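Local coordinates for 2-dehydro-3-deoxy-d-gluconate/2-dehydro-3-deoxy-phosphogluconate aldolase (Picrophilus torridus, PDB 4UXD), which is an aldolase of the dihydrodipicolinate synthetase family, built around a parallel beta/alpha barrel and assembled from four copies of the chain, at residues N132-A135 / I136-Y139; P165-V168 / K169-S173; L249-E252 / K253-I257. All blocks are in the same frame, centred on the assembly; numbering follows the deposited sequence.

Contact 1 (N132-A135 / I136-Y139); sequences NQEA and IYHY
Q133 and I136 lie alongside each other on the first turn of helix 133-144, pointing the same way, with the amide NE2 of Q133 3.7 Å from CD1 of I136. With CG1 beside its backbone N (chi1 -75°), I136 packs CG1 and CD1 against the N132 carbonyl, CD1 lying 3.3 Å from N132 O, and its side chain also meets L131 and N161. E134 and Y137 likewise run side by side; carboxylate and ring planes stand 89° apart, and E134 OE2 approaches Y137 CD2 only loosely, at 4.0 Å. Behind these side chains the helical ladder begins with a weak bond from I136 N to N132 O (3.4 Å) and tightens at once, Y137 N lying 2.8 Å from Q133 O.

N132 sets this start as the N-cap: its OD1 accepts A135 N at 3.0 Å in a nearly straight bond. Asparagine suits the place because its short amide can turn back to an N-H that has no preceding turn to pair with; its ND2 goes to Y291 OH of the second subunit. The Q133 amide is fixed in its rotation, OE1 accepting from D164 N and bonding T167 OG1 while NE2 donates to K162 O. The helix connects strands 120-123 and 150-155 in a beta-alpha-beta unit; Y139 leans on I103 and V106 of helix 103-115 and bonds S100 O through its hydroxyl.

Contact 2 (P165-V168 / K169-S173); sequences PETV and KNLKS
A salt bridge between E166 and K169, three residues apart on the exposed side of helix 165-174, is the main side-chain contact of this local stretch, which covers the barrel between strands 150-155 and 178-183. The charged atoms E166 OE1 and K169 NZ are 2.9 Å apart, although the hydrogen bond within the pair is weak. Both side chains leave the backbone with CG anti to N; a bend in the glutamate at chi2 (69°) and one in the lysine at chi3 (57°) then turn their ends together. The lysine comes in obliquely, and its CE is almost as near as NZ, 3.0 Å from E166 OE1. The amide of N170 crosses the same carboxylate with its plane turned 84° from it, E166 OE2 and N170 OD1 standing 3.6 Å apart, while N170 CG rests 3.5 Å from the main-chain E166 O.

The buried face is mostly apolar; T167, the polar exception, has its OG1 hydrogen-bonded to Q133 of helix 133-144. L171 holds CG 3.4 Å from T167 O, and its side chain packs on Y140 and L144 of helix 133-144. V168, compact and branched at CB, fits against M194 and F202. P165 suits the first turn, where a missing N-H costs no helical bond; its carbonyl takes K169 N at 2.9 Å. Further along, S173 OG donates to N170 O, a serine hydroxyl turned back on its own helix, and K172 extends to a salt bridge with D199.

An acidic residue near the amino end of a helix is generally favoured by the helix dipole, so E166 probably gains from its position as well as from K169. Because both partners are exposed, water should screen their attraction, and its contribution to stability is likely modest.

Contact 3 (L249-E252 / K253-I257); sequences LKIE and KNDVI
K253 places CG between its backbone N and its carbonyl carbon (chi1 61°), the crowded position and an uncommon one in helices, and a bend at chi3 lays the chain obliquely across L249. CE of K253 rests 3.6 Å from L249 CG, so the aliphatic part of the lysine covers the leucine, while its CG sits tightly against K250 O, 3.0 Å away. E252 is bent at chi2 (79°), which carries its carboxylate to V256: E252 OE1 is just 3.1 Å from V256 CB. The CG of the same glutamate passes 3.7 Å from I257 CD1, the two side chains crossing at about a right angle. The carboxylate is buried, but OE2 is satisfied by F213 N at the start of helix 212-217.

Midway the helix widens into a pi-type turn at 253-256. I251 O takes both the i+4 donor D255 N at 2.9 Å and the i+5 donor V256 N at 3.3 Å, which reach it from opposite faces of the carbonyl plane. The bond from I257 N to E252 O, 2.9 Å, repeats the i+5 spacing that defines such a turn. This is the long helix 245-264, which comes after strand 222-224 and helix 233-240 and belongs to the helical C-terminal part of this family's fold. D255 sits over I251, its OD2 3.6 Å from I251 CG2, and the same oxygen forms a salt bridge with R236 of helix 233-240. I251 and V256, both branched at CB and buried, pack on that helix too, while L249 touches E217 of the third subunit.

From the N terminus, the three contacts follow one another in series, each confined to a single helix; none closes a long loop, and none nests in or crosses another. Contacts 1 and 2 lie on the helices of successive beta-alpha-beta units, which share strand 150-155. Their centres are 11 Å apart, the ring of Y137 packing on L171 with Y137 CD1 3.8 Å from L171 CD2, so neighbouring helices of the barrel's outer layer are joined. Contact 3 comes after the last strand of the barrel, its centre about 38 Å from that of contact 1, on the opposite side of the chain's centre, where it ties helix 245-264 to helices 212-217 and 233-240.

Contact 1 (N132-A135 / I136-Y139)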
loop_
_atom_site.group_PDB
_atom_site.type_symbol
_atom_site.label_atom_id
_atom_site.label_comp_id
_atom_site.label_asym_id
_atom_site.label_seq_id
_atom_site.Cartn_x
_atom_site.Cartn_y
_atom_site.Cartn_z
ATOM N N ASN A 132 -7.879 -1.984 14.629
ATOM C CA ASN A 132 -6.664 -2.447 15.292
ATOM C C ASN A 132 -6.912 -3.810 15.974
ATOM O O ASN A 132 -8.012 -4.369 15.880
ATOM C CB ASN A 132 -6.184 -1.411 16.313
ATOM C CG ASN A 132 -7.215 -1.139 17.423
ATOM O OD1 ASN A 132 -8.114 -1.942 17.670
ATOM N ND2 ASN A 132 -7.078 -0.004 18.096
ATOM N N GLN A 133 -5.920 -4.326 16.694
ATOM C CA GLN A 133 -6.041 -5.640 17.324
ATOM C C GLN A 133 -6.894 -5.667 18.620
ATOM O O GLN A 133 -7.445 -6.704 18.966
ATOM C CB GLN A 133 -4.642 -6.200 17.624
ATOM C CG GLN A 133 -3.769 -6.426 16.400
ATOM C CD GLN A 133 -4.433 -7.276 15.314
ATOM O OE1 GLN A 133 -4.656 -8.469 15.484
ATOM N NE2 GLN A 133 -4.730 -6.655 14.184
ATOM N N GLU A 134 -7.003 -4.554 19.343
ATOM C CA GLU A 134 -7.833 -4.527 20.554
ATOM C C GLU A 134 -9.326 -4.696 20.184
ATOM O O GLU A 134 -10.076 -5.440 20.832
ATOM C CB GLU A 134 -7.602 -3.225 21.328
ATOM C CG GLU A 134 -8.333 -3.111 22.681
ATOM C CD GLU A 134 -7.781 -4.048 23.757
ATOM O OE1 GLU A 134 -6.662 -3.792 24.261
ATOM O OE2 GLU A 134 -8.475 -5.031 24.114
ATOM N N ALA A 135 -9.747 -4.021 19.122
ATOM C CA ALA A 135 -11.123 -4.105 18.667
ATOM C C ALA A 135 -11.432 -5.517 18.195
ATOM O O ALA A 135 -12.505 -6.089 18.480
ATOM C CB ALA A 135 -11.367 -3.110 17.553
ATOM N N ILE A 136 -10.476 -6.074 17.466
ATOM C CA ILE A 136 -10.619 -7.405 16.908
ATOM C C ILE A 136 -10.672 -8.406 18.043
ATOM O O ILE A 136 -11.534 -9.290 18.064
ATOM C CB ILE A 136 -9.468 -7.725 15.941
ATOM C CG1 ILE A 136 -9.687 -6.979 14.622
ATOM C CG2 ILE A 136 -9.342 -9.235 15.706
ATOM C CD1 ILE A 136 -8.447 -6.853 13.766
ATOM N N TYR A 137 -9.756 -8.255 18.997
ATOM C CA TYR A 137 -9.746 -9.118 20.168
ATOM C C TYR A 137 -11.099 -9.073 20.889
ATOM O O TYR A 137 -11.765 -10.094 21.007
ATOM C CB TYR A 137 -8.627 -8.724 21.121
ATOM C CG TYR A 137 -8.722 -9.457 22.417
ATOM C CD1 TYR A 137 -8.253 -10.757 22.533
ATOM C CD2 TYR A 137 -9.317 -8.868 23.522
ATOM C CE1 TYR A 137 -8.364 -11.447 23.720
ATOM C CE2 TYR A 137 -9.432 -9.548 24.709
ATOM C CZ TYR A 137 -8.961 -10.836 24.803
ATOM O OH TYR A 137 -9.066 -11.518 25.987
ATOM N N HIS A 138 -11.508 -7.888 21.337
ATOM C CA HIS A 138 -12.762 -7.736 22.060
ATOM C C HIS A 138 -13.965 -8.313 21.278
ATOM O O HIS A 138 -14.899 -8.868 21.853
ATOM C CB HIS A 138 -12.996 -6.260 22.399
ATOM C CG HIS A 138 -14.214 -6.024 23.233
ATOM N ND1 HIS A 138 -14.880 -4.819 23.251
ATOM C CD2 HIS A 138 -14.891 -6.841 24.074
ATOM C CE1 HIS A 138 -15.916 -4.904 24.070
ATOM N NE2 HIS A 138 -15.948 -6.122 24.580
ATOM N N TYR A 139 -13.921 -8.215 19.962
ATOM C CA TYR A 139 -14.992 -8.759 19.145
ATOM C C TYR A 139 -15.037 -10.308 19.200
ATOM O O TYR A 139 -16.103 -10.895 19.430
ATOM C CB TYR A 139 -14.811 -8.248 17.733
ATOM C CG TYR A 139 -15.716 -8.821 16.698
ATOM C CD1 TYR A 139 -16.966 -8.274 16.464
ATOM C CD2 TYR A 139 -15.298 -9.885 15.907
ATOM C CE1 TYR A 139 -17.790 -8.783 15.484
ATOM C CE2 TYR A 139 -16.110 -10.405 14.930
ATOM C CZ TYR A 139 -17.357 -9.851 14.722
ATOM O OH TYR A 139 -18.155 -10.365 13.735
#

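Contact 2 (P165-V168 / K169-S173)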
loop_
_atom_site.group_PDB
_atom_site.type_symbol
_atom_site.label_atom_id
_atom_site.label_comp_id
_atom_site.label_asym_id
_atom_site.label_seq_id
_atom_site.Cartn_x
_atom_site.Cartn_y
_atom_site.Cartn_z
ATOM N N PRO A 165 -0.777 -12.891 14.666
ATOM C CA PRO A 165 -0.499 -14.144 15.375
ATOM C C PRO A 165 -0.602 -14.046 16.900
ATOM O O PRO A 165 -1.086 -14.969 17.548
ATOM C CB PRO A 165 0.931 -14.456 14.964
ATOM C CG PRO A 165 1.067 -13.834 13.634
ATOM C CD PRO A 165 0.237 -12.611 13.635
ATOM N N GLU A 166 -0.122 -12.949 17.461
ATOM C CA GLU A 166 -0.198 -12.726 18.895
ATOM C C GLU A 166 -1.638 -12.759 19.359
ATOM O O GLU A 166 -1.956 -13.374 20.372
ATOM C CB GLU A 166 0.437 -11.382 19.258
ATOM C CG GLU A 166 0.377 -11.018 20.734
ATOM C CD GLU A 166 1.256 -11.904 21.608
ATOM O OE1 GLU A 166 2.233 -12.495 21.088
ATOM O OE2 GLU A 166 0.970 -12.000 22.822
ATOM N N THR A 167 -2.504 -12.084 18.613
ATOM C CA THR A 167 -3.909 -12.000 18.965
ATOM C C THR A 167 -4.568 -13.381 18.906
ATOM O O THR A 167 -5.510 -13.663 19.656
ATOM C CB THR A 167 -4.651 -11.009 18.025
ATOM O OG1 THR A 167 -3.942 -9.763 17.994
ATOM C CG2 THR A 167 -6.088 -10.767 18.483
ATOM N N VAL A 168 -4.071 -14.246 18.026
ATOM C CA VAL A 168 -4.652 -15.566 17.890
ATOM C C VAL A 168 -4.196 -16.422 19.072
ATOM O O VAL A 168 -4.990 -17.165 19.657
ATOM C CB VAL A 168 -4.263 -16.232 16.573
ATOM C CG1 VAL A 168 -4.986 -17.554 16.425
ATOM C CG2 VAL A 168 -4.606 -15.338 15.413
ATOM N N LYS A 169 -2.915 -16.299 19.414
ATOM C CA LYS A 169 -2.343 -16.938 20.593
ATOM C C LYS A 169 -3.141 -16.586 21.840
ATOM O O LYS A 169 -3.569 -17.470 22.582
ATOM C CB LYS A 169 -0.890 -16.518 20.772
ATOM C CG LYS A 169 -0.218 -17.093 21.990
ATOM C CD LYS A 169 1.290 -16.868 21.945
ATOM C CE LYS A 169 1.667 -15.389 21.820
ATOM N NZ LYS A 169 3.156 -15.172 21.834
ATOM N N ASN A 170 -3.359 -15.297 22.062
ATOM C CA ASN A 170 -4.129 -14.866 23.219
ATOM C C ASN A 170 -5.502 -15.525 23.277
ATOM O O ASN A 170 -5.871 -16.095 24.299
ATOM C CB ASN A 170 -4.287 -13.347 23.224
ATOM C CG ASN A 170 -3.021 -12.631 23.647
ATOM O OD1 ASN A 170 -2.120 -13.234 24.237
ATOM N ND2 ASN A 170 -2.951 -11.334 23.362
ATOM N N LEU A 171 -6.260 -15.449 22.187
ATOM C CA LEU A 171 -7.593 -16.030 22.162
ATOM C C LEU A 171 -7.531 -17.539 22.370
ATOM O O LEU A 171 -8.449 -18.148 22.951
ATOM C CB LEU A 171 -8.293 -15.723 20.840
ATOM C CG LEU A 171 -8.700 -14.284 20.564
ATOM C CD1 LEU A 171 -8.890 -14.120 19.064
ATOM C CD2 LEU A 171 -9.976 -13.930 21.318
ATOM N N LYS A 172 -6.448 -18.132 21.880
ATOM C CA LYS A 172 -6.255 -19.566 21.975
ATOM C C LYS A 172 -6.326 -19.990 23.438
ATOM O O LYS A 172 -7.141 -20.843 23.817
ATOM C CB LYS A 172 -4.914 -19.974 21.356
ATOM C CG LYS A 172 -4.732 -21.484 21.233
ATOM C CD LYS A 172 -3.322 -21.827 20.801
ATOM C CE LYS A 172 -2.951 -23.245 21.179
ATOM N NZ LYS A 172 -1.592 -23.597 20.669
ATOM N N SER A 173 -5.492 -19.359 24.257
ATOM C CA SER A 173 -5.383 -19.716 25.666
ATOM C C SER A 173 -6.633 -19.369 26.466
ATOM O O SER A 173 -6.930 -20.033 27.451
ATOM C CB SER A 173 -4.168 -19.029 26.292
ATOM O OG SER A 173 -4.286 -17.622 26.242
#

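Contact 3 (L249-E252 / K253-I257)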
loop_
_atom_site.group_PDB
_atom_site.type_symbol
_atom_site.label_atom_id
_atom_site.label_comp_id
_atom_site.label_asym_id
_atom_site.label_seq_id
_atom_site.Cartn_x
_atom_site.Cartn_y
_atom_site.Cartn_z
ATOM N N LEU A 249 4.657 -33.001 -4.826
ATOM C CA LEU A 249 5.220 -31.774 -5.378
ATOM C C LEU A 249 4.967 -31.645 -6.877
ATOM O O LEU A 249 4.754 -30.540 -7.382
ATOM C CB LEU A 249 6.726 -31.706 -5.105
ATOM C CG LEU A 249 7.477 -30.528 -5.730
ATOM C CD1 LEU A 249 6.901 -29.193 -5.301
ATOM C CD2 LEU A 249 8.948 -30.604 -5.394
ATOM N N LYS A 250 5.004 -32.771 -7.583
ATOM C CA LYS A 250 4.814 -32.774 -9.026
ATOM C C LYS A 250 3.373 -32.391 -9.351
ATOM O O LYS A 250 3.118 -31.599 -10.265
ATOM C CB LYS A 250 5.159 -34.138 -9.621
ATOM C CG LYS A 250 5.066 -34.189 -11.138
ATOM C CD LYS A 250 5.407 -35.564 -11.692
ATOM C CE LYS A 250 4.470 -36.660 -11.170
ATOM N NZ LYS A 250 3.027 -36.413 -11.484
ATOM N N ILE A 251 2.443 -32.965 -8.588
ATOM C CA ILE A 251 1.025 -32.637 -8.697
ATOM C C ILE A 251 0.832 -31.137 -8.484
ATOM O O ILE A 251 0.136 -30.467 -9.249
ATOM C CB ILE A 251 0.169 -33.446 -7.670
ATOM C CG1 ILE A 251 0.183 -34.938 -8.014
ATOM C CG2 ILE A 251 -1.280 -32.953 -7.642
ATOM C CD1 ILE A 251 -0.380 -35.847 -6.913
ATOM N N GLU A 252 1.461 -30.610 -7.447
ATOM C CA GLU A 252 1.365 -29.190 -7.140
ATOM C C GLU A 252 1.843 -28.328 -8.311
ATOM O O GLU A 252 1.224 -27.314 -8.634
ATOM C CB GLU A 252 2.186 -28.866 -5.886
ATOM C CG GLU A 252 2.135 -27.404 -5.429
ATOM C CD GLU A 252 0.858 -27.051 -4.672
ATOM O OE1 GLU A 252 -0.165 -26.766 -5.329
ATOM O OE2 GLU A 252 0.885 -27.048 -3.420
ATOM N N LYS A 253 2.945 -28.729 -8.938
ATOM C CA LYS A 253 3.593 -27.878 -9.934
ATOM C C LYS A 253 2.916 -27.982 -11.294
ATOM O O LYS A 253 2.778 -26.985 -11.990
ATOM C CB LYS A 253 5.088 -28.223 -10.057
ATOM C CG LYS A 253 5.377 -29.650 -10.488
ATOM C CD LYS A 253 6.862 -29.938 -10.643
ATOM C CE LYS A 253 7.577 -30.032 -9.300
ATOM N NZ LYS A 253 9.070 -30.094 -9.439
ATOM N N ASN A 254 2.477 -29.179 -11.663
ATOM C CA ASN A 254 1.901 -29.397 -12.984
ATOM C C ASN A 254 0.375 -29.240 -13.033
ATOM O O ASN A 254 -0.189 -28.934 -14.084
ATOM C CB ASN A 254 2.284 -30.789 -13.489
ATOM C CG ASN A 254 3.785 -31.003 -13.524
ATOM O OD1 ASN A 254 4.314 -31.904 -12.873
ATOM N ND2 ASN A 254 4.479 -30.172 -14.287
ATOM N N ASP A 255 -0.292 -29.451 -11.903
ATOM C CA ASP A 255 -1.752 -29.467 -11.876
ATOM C C ASP A 255 -2.344 -28.258 -11.157
ATOM O O ASP A 255 -3.009 -27.428 -11.772
ATOM C CB ASP A 255 -2.234 -30.754 -11.220
ATOM C CG ASP A 255 -1.611 -31.965 -11.841
ATOM O OD1 ASP A 255 -1.086 -31.827 -12.968
ATOM O OD2 ASP A 255 -1.649 -33.046 -11.219
ATOM N N VAL A 256 -2.076 -28.161 -9.860
ATOM C CA VAL A 256 -2.669 -27.135 -9.019
ATOM C C VAL A 256 -2.214 -25.728 -9.434
ATOM O O VAL A 256 -3.038 -24.844 -9.723
ATOM C CB VAL A 256 -2.307 -27.374 -7.528
ATOM C CG1 VAL A 256 -3.122 -26.458 -6.615
ATOM C CG2 VAL A 256 -2.526 -28.840 -7.138
ATOM N N ILE A 257 -0.898 -25.533 -9.464
ATOM C CA ILE A 257 -0.309 -24.209 -9.680
ATOM C C ILE A 257 -0.676 -23.638 -11.042
ATOM O O ILE A 257 -0.947 -22.446 -11.150
ATOM C CB ILE A 257 1.243 -24.250 -9.520
ATOM C CG1 ILE A 257 1.603 -24.264 -8.039
ATOM C CG2 ILE A 257 1.929 -23.043 -10.195
ATOM C CD1 ILE A 257 3.000 -24.704 -7.757
#